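Local coordinates for GDSL-like protein (Collinsella aerofaciens ATCC 25986, PDB 7BXD) that probably hydrolyses ester or other acyl bonds, as an acyl-hydrolase of the GDSL-like, SGNH-hydrolase family, at residues C153-I163 with R211-Y221. Numbering follows the deposited sequence.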
loop_
_atom_site.group_PDB
_atom_site.type_symbol
_atom_site.label_atom_id
_atom_site.label_comp_id
_atom_site.label_asym_id
_atom_site.label_seq_id
_atom_site.Cartn_x
_atom_site.Cartn_y
_atom_site.Cartn_z
ATOM N N CYS A 153 2.597 0.287 -5.887
ATOM C CA CYS A 153 3.413 -0.204 -6.991
ATOM C C CYS A 153 2.776 0.118 -8.342
ATOM O O CYS A 153 1.554 0.280 -8.476
ATOM C CB CYS A 153 3.612 -1.719 -6.875
ATOM S SG CYS A 153 4.749 -2.108 -5.504
ATOM N N LYS A 154 3.615 0.134 -9.376
ATOM C CA LYS A 154 3.121 0.277 -10.741
ATOM C C LYS A 154 2.335 -0.960 -11.187
ATOM O O LYS A 154 2.465 -2.068 -10.642
ATOM C CB LYS A 154 4.283 0.546 -11.690
ATOM C CG LYS A 154 4.857 1.950 -11.475
ATOM C CD LYS A 154 5.799 2.371 -12.591
ATOM C CE LYS A 154 6.269 3.837 -12.511
ATOM N NZ LYS A 154 7.230 4.040 -11.378
ATOM N N THR A 155 1.530 -0.741 -12.224
ATOM C CA THR A 155 0.756 -1.782 -12.879
ATOM C C THR A 155 0.791 -1.528 -14.375
ATOM O O THR A 155 0.779 -0.378 -14.837
ATOM C CB THR A 155 -0.697 -1.814 -12.383
ATOM O OG1 THR A 155 -1.437 -2.801 -13.119
ATOM C CG2 THR A 155 -1.446 -0.496 -12.481
ATOM N N SER A 156 0.794 -2.612 -15.136
ATOM C CA SER A 156 0.635 -2.510 -16.580
ATOM C C SER A 156 -0.820 -2.521 -17.012
ATOM O O SER A 156 -1.085 -2.524 -18.216
ATOM C CB SER A 156 1.430 -3.602 -17.300
ATOM O OG SER A 156 1.096 -4.884 -16.798
ATOM N N GLY A 157 -1.752 -2.524 -16.066
ATOM C CA GLY A 157 -3.169 -2.441 -16.343
ATOM C C GLY A 157 -3.846 -3.806 -16.356
ATOM O O GLY A 157 -3.222 -4.859 -16.531
ATOM N N LYS A 158 -5.162 -3.777 -16.200
ATOM C CA LYS A 158 -5.952 -5.000 -16.305
ATOM C C LYS A 158 -7.291 -4.534 -16.881
ATOM O O LYS A 158 -8.270 -4.299 -16.182
ATOM C CB LYS A 158 -6.075 -5.702 -14.953
ATOM C CG LYS A 158 -6.548 -7.119 -15.049
ATOM C CD LYS A 158 -6.377 -7.819 -13.709
ATOM C CE LYS A 158 -6.818 -9.229 -13.811
ATOM N NZ LYS A 158 -6.724 -9.851 -12.498
ATOM N N HIS A 159 -7.301 -4.327 -18.198
ATOM C CA HIS A 159 -8.417 -3.625 -18.824
ATOM C C HIS A 159 -9.711 -4.410 -18.777
ATOM O O HIS A 159 -10.784 -3.807 -18.839
ATOM C CB HIS A 159 -8.080 -3.279 -20.261
ATOM C CG HIS A 159 -6.997 -2.259 -20.374
ATOM N ND1 HIS A 159 -6.285 -2.061 -21.536
ATOM C CD2 HIS A 159 -6.499 -1.381 -19.468
ATOM C CE1 HIS A 159 -5.397 -1.101 -21.344
ATOM N NE2 HIS A 159 -5.508 -0.671 -20.099
ATOM N N GLU A 160 -9.642 -5.741 -18.673
ATOM C CA GLU A 160 -10.881 -6.501 -18.545
ATOM C C GLU A 160 -11.573 -6.227 -17.219
ATOM O O GLU A 160 -12.764 -6.533 -17.074
ATOM C CB GLU A 160 -10.621 -7.998 -18.725
ATOM C CG GLU A 160 -9.907 -8.642 -17.559
ATOM C CD GLU A 160 -8.391 -8.661 -17.729
ATOM O OE1 GLU A 160 -7.834 -7.733 -18.369
ATOM O OE2 GLU A 160 -7.756 -9.621 -17.226
ATOM N N LYS A 161 -10.845 -5.676 -16.250
ATOM C CA LYS A 161 -11.417 -5.141 -15.028
ATOM C C LYS A 161 -11.456 -3.624 -15.038
ATOM O O LYS A 161 -11.707 -3.026 -13.994
ATOM C CB LYS A 161 -10.658 -5.649 -13.795
ATOM C CG LYS A 161 -10.372 -7.155 -13.786
ATOM C CD LYS A 161 -11.644 -7.971 -13.632
ATOM C CE LYS A 161 -11.335 -9.387 -13.156
ATOM N NZ LYS A 161 -12.558 -10.067 -12.658
ATOM N N ASP A 162 -11.243 -2.995 -16.200
ATOM C CA ASP A 162 -11.256 -1.526 -16.320
ATOM C C ASP A 162 -10.212 -0.865 -15.411
ATOM O O ASP A 162 -10.421 0.232 -14.886
ATOM C CB ASP A 162 -12.663 -0.925 -16.135
ATOM C CG ASP A 162 -12.734 0.570 -16.509
ATOM O OD1 ASP A 162 -13.432 1.333 -15.808
ATOM O OD2 ASP A 162 -12.082 0.989 -17.490
ATOM N N ILE A 163 -9.067 -1.513 -15.243
ATOM C CA ILE A 163 -7.970 -0.971 -14.441
ATOM C C ILE A 163 -6.918 -0.412 -15.399
ATOM O O ILE A 163 -6.325 -1.188 -16.163
ATOM C CB ILE A 163 -7.375 -2.054 -13.526
ATOM C CG1 ILE A 163 -8.463 -2.544 -12.540
ATOM C CG2 ILE A 163 -6.121 -1.513 -12.838
ATOM C CD1 ILE A 163 -8.093 -3.706 -11.677
ATOM N N ARG A 211 6.480 -10.074 -15.613
ATOM C CA ARG A 211 5.095 -10.539 -15.641
ATOM C C ARG A 211 5.041 -12.044 -15.446
ATOM O O ARG A 211 4.268 -12.548 -14.623
ATOM C CB ARG A 211 4.398 -10.132 -16.940
ATOM C CG ARG A 211 2.925 -10.499 -16.995
ATOM C CD ARG A 211 2.321 -10.264 -18.381
ATOM N NE ARG A 211 0.890 -10.608 -18.460
ATOM C CZ ARG A 211 -0.089 -9.769 -18.124
ATOM N NH1 ARG A 211 0.232 -8.557 -17.722
ATOM N NH2 ARG A 211 -1.369 -10.122 -18.234
ATOM N N GLU A 212 5.855 -12.777 -16.198
ATOM C CA GLU A 212 5.809 -14.234 -16.151
ATOM C C GLU A 212 6.167 -14.770 -14.776
ATOM O O GLU A 212 5.474 -15.651 -14.248
ATOM C CB GLU A 212 6.767 -14.807 -17.185
ATOM C CG GLU A 212 6.752 -16.321 -17.242
ATOM C CD GLU A 212 7.772 -16.860 -18.229
ATOM O OE1 GLU A 212 8.068 -16.150 -19.221
ATOM O OE2 GLU A 212 8.258 -18.003 -18.037
ATOM N N LEU A 213 7.258 -14.271 -14.180
ATOM C CA LEU A 213 7.740 -14.818 -12.913
ATOM C C LEU A 213 7.034 -14.234 -11.700
ATOM O O LEU A 213 6.850 -14.951 -10.705
ATOM C CB LEU A 213 9.238 -14.566 -12.744
ATOM C CG LEU A 213 10.133 -15.269 -13.760
ATOM C CD1 LEU A 213 11.605 -14.895 -13.507
ATOM C CD2 LEU A 213 9.914 -16.822 -13.831
ATOM N N TYR A 214 6.740 -12.927 -11.715
ATOM C CA TYR A 214 6.442 -12.194 -10.498
ATOM C C TYR A 214 5.076 -11.521 -10.475
ATOM O O TYR A 214 4.568 -11.282 -9.375
ATOM C CB TYR A 214 7.511 -11.117 -10.291
ATOM C CG TYR A 214 8.922 -11.653 -10.141
ATOM C CD1 TYR A 214 9.224 -12.691 -9.234
ATOM C CD2 TYR A 214 9.973 -11.111 -10.888
ATOM C CE1 TYR A 214 10.525 -13.146 -9.068
ATOM C CE2 TYR A 214 11.278 -11.554 -10.754
ATOM C CZ TYR A 214 11.547 -12.567 -9.832
ATOM O OH TYR A 214 12.870 -12.954 -9.688
ATOM N N MET A 215 4.505 -11.127 -11.625
ATOM C CA MET A 215 3.280 -10.309 -11.677
ATOM C C MET A 215 2.381 -10.818 -12.797
ATOM O O MET A 215 2.248 -10.176 -13.844
ATOM C CB MET A 215 3.588 -8.813 -11.892
ATOM C CG MET A 215 4.413 -8.207 -10.787
ATOM S SD MET A 215 4.684 -6.436 -10.990
ATOM C CE MET A 215 3.029 -5.803 -10.674
ATOM N N PRO A 216 1.719 -11.965 -12.592
ATOM C CA PRO A 216 1.100 -12.666 -13.731
ATOM C C PRO A 216 0.044 -11.864 -14.443
ATOM O O PRO A 216 -0.124 -12.052 -15.653
ATOM C CB PRO A 216 0.505 -13.931 -13.086
ATOM C CG PRO A 216 1.315 -14.154 -11.848
ATOM C CD PRO A 216 1.752 -12.797 -11.372
ATOM N N ASP A 217 -0.726 -11.028 -13.743
ATOM C CA ASP A 217 -1.745 -10.194 -14.380
ATOM C C ASP A 217 -1.296 -8.742 -14.514
ATOM O O ASP A 217 -2.126 -7.885 -14.827
ATOM C CB ASP A 217 -3.079 -10.265 -13.626
ATOM C CG ASP A 217 -3.007 -9.645 -12.266
ATOM O OD1 ASP A 217 -1.888 -9.305 -11.798
ATOM O OD2 ASP A 217 -4.071 -9.500 -11.637
ATOM N N GLY A 218 -0.014 -8.440 -14.283
ATOM C CA GLY A 218 0.473 -7.078 -14.408
ATOM C C GLY A 218 0.082 -6.148 -13.277
ATOM O O GLY A 218 0.281 -4.925 -13.407
ATOM N N LEU A 219 -0.449 -6.693 -12.176
ATOM C CA LEU A 219 -0.977 -5.868 -11.090
ATOM C C LEU A 219 -0.689 -6.527 -9.749
ATOM O O LEU A 219 -0.108 -5.908 -8.844
ATOM C CB LEU A 219 -2.474 -5.647 -11.299
ATOM C CG LEU A 219 -3.265 -5.006 -10.152
ATOM C CD1 LEU A 219 -2.692 -3.617 -9.830
ATOM C CD2 LEU A 219 -4.740 -4.908 -10.536
ATOM N N HIS A 220 -1.073 -7.793 -9.621
ATOM C CA HIS A 220 -0.813 -8.585 -8.433
ATOM C C HIS A 220 0.511 -9.341 -8.563
ATOM O O HIS A 220 1.260 -9.150 -9.522
ATOM C CB HIS A 220 -2.026 -9.491 -8.197
ATOM C CG HIS A 220 -3.290 -8.703 -8.057
ATOM N ND1 HIS A 220 -4.228 -8.602 -9.067
ATOM C CD2 HIS A 220 -3.715 -7.877 -7.069
ATOM C CE1 HIS A 220 -5.202 -7.796 -8.682
ATOM N NE2 HIS A 220 -4.920 -7.347 -7.472
ATOM N N TYR A 221 0.806 -10.200 -7.595
ATOM C CA TYR A 221 2.091 -10.870 -7.500
ATOM C C TYR A 221 1.888 -12.366 -7.327
ATOM O O TYR A 221 0.972 -12.814 -6.620
ATOM C CB TYR A 221 2.970 -10.293 -6.337
ATOM C CG TYR A 221 3.268 -8.830 -6.550
ATOM C CD1 TYR A 221 2.301 -7.854 -6.261
ATOM C CD2 TYR A 221 4.451 -8.418 -7.151
ATOM C CE1 TYR A 221 2.515 -6.509 -6.571
ATOM C CE2 TYR A 221 4.685 -7.072 -7.443
ATOM C CZ TYR A 221 3.691 -6.128 -7.172
ATOM O OH TYR A 221 3.902 -4.810 -7.537
HETATM O O HOH W 1 1.506 -3.712 -8.510
HETATM O O HOH W 2 -1.196 -6.002 -17.774
#
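K158 runs its extended chain across D217 at an oblique angle, CD and CE close to OD2, and NZ forms a salt bridge to OD2 at 2.8 Å on the side away from OD1. The lysine takes the anti lone pair of OD2, which keeps the syn one for H220: ND1 donates to OD2 at 2.7 Å, and the oxygen lies only 9° out of the imidazole plane. On the other oxygen, L219 N comes to OD1 from above the carboxylate plane and closes an Asx turn, while H220 N, three residues on from D217, reaches its syn lone pair at 2.8 Å in an Asx motif; together they hold the carboxylate's rotation. With an alanine in place of D217, K158 would probably be left without its salt-bridge mate and the H220 ring freer to turn. The backbones meet at G218, whose carbonyl O is gripped twice. S156 N approaches in the carbonyl plane at 2.9 Å, whereas T155 OG1 donates at 2.7 Å from 37° above it. T155 chi1 of 176° sets OG1 opposite its own nitrogen, where it also accepts from G157 N in an ST turn. Glycine suits position 218 because phi is positive and a CB would lie 2.2 Å from S156 OG. L219 carries much of the apolar contact: it lies alongside T155, and its CD2 meets I163 CD1 at 3.7 Å, those two side chains crossing at about a right angle. At the far end, Y221 OH comes up to C153 CB at 3.2 Å and donates to a water that in turn donates to K154 O and L219 O. The D-G-L-H sequence, with H220 packed on S37 of helix 37-40, is consistent with the Ser-His-Asp catalytic triad of SGNH hydrolases, D217 and H220 providing its carboxylate-imidazole pair.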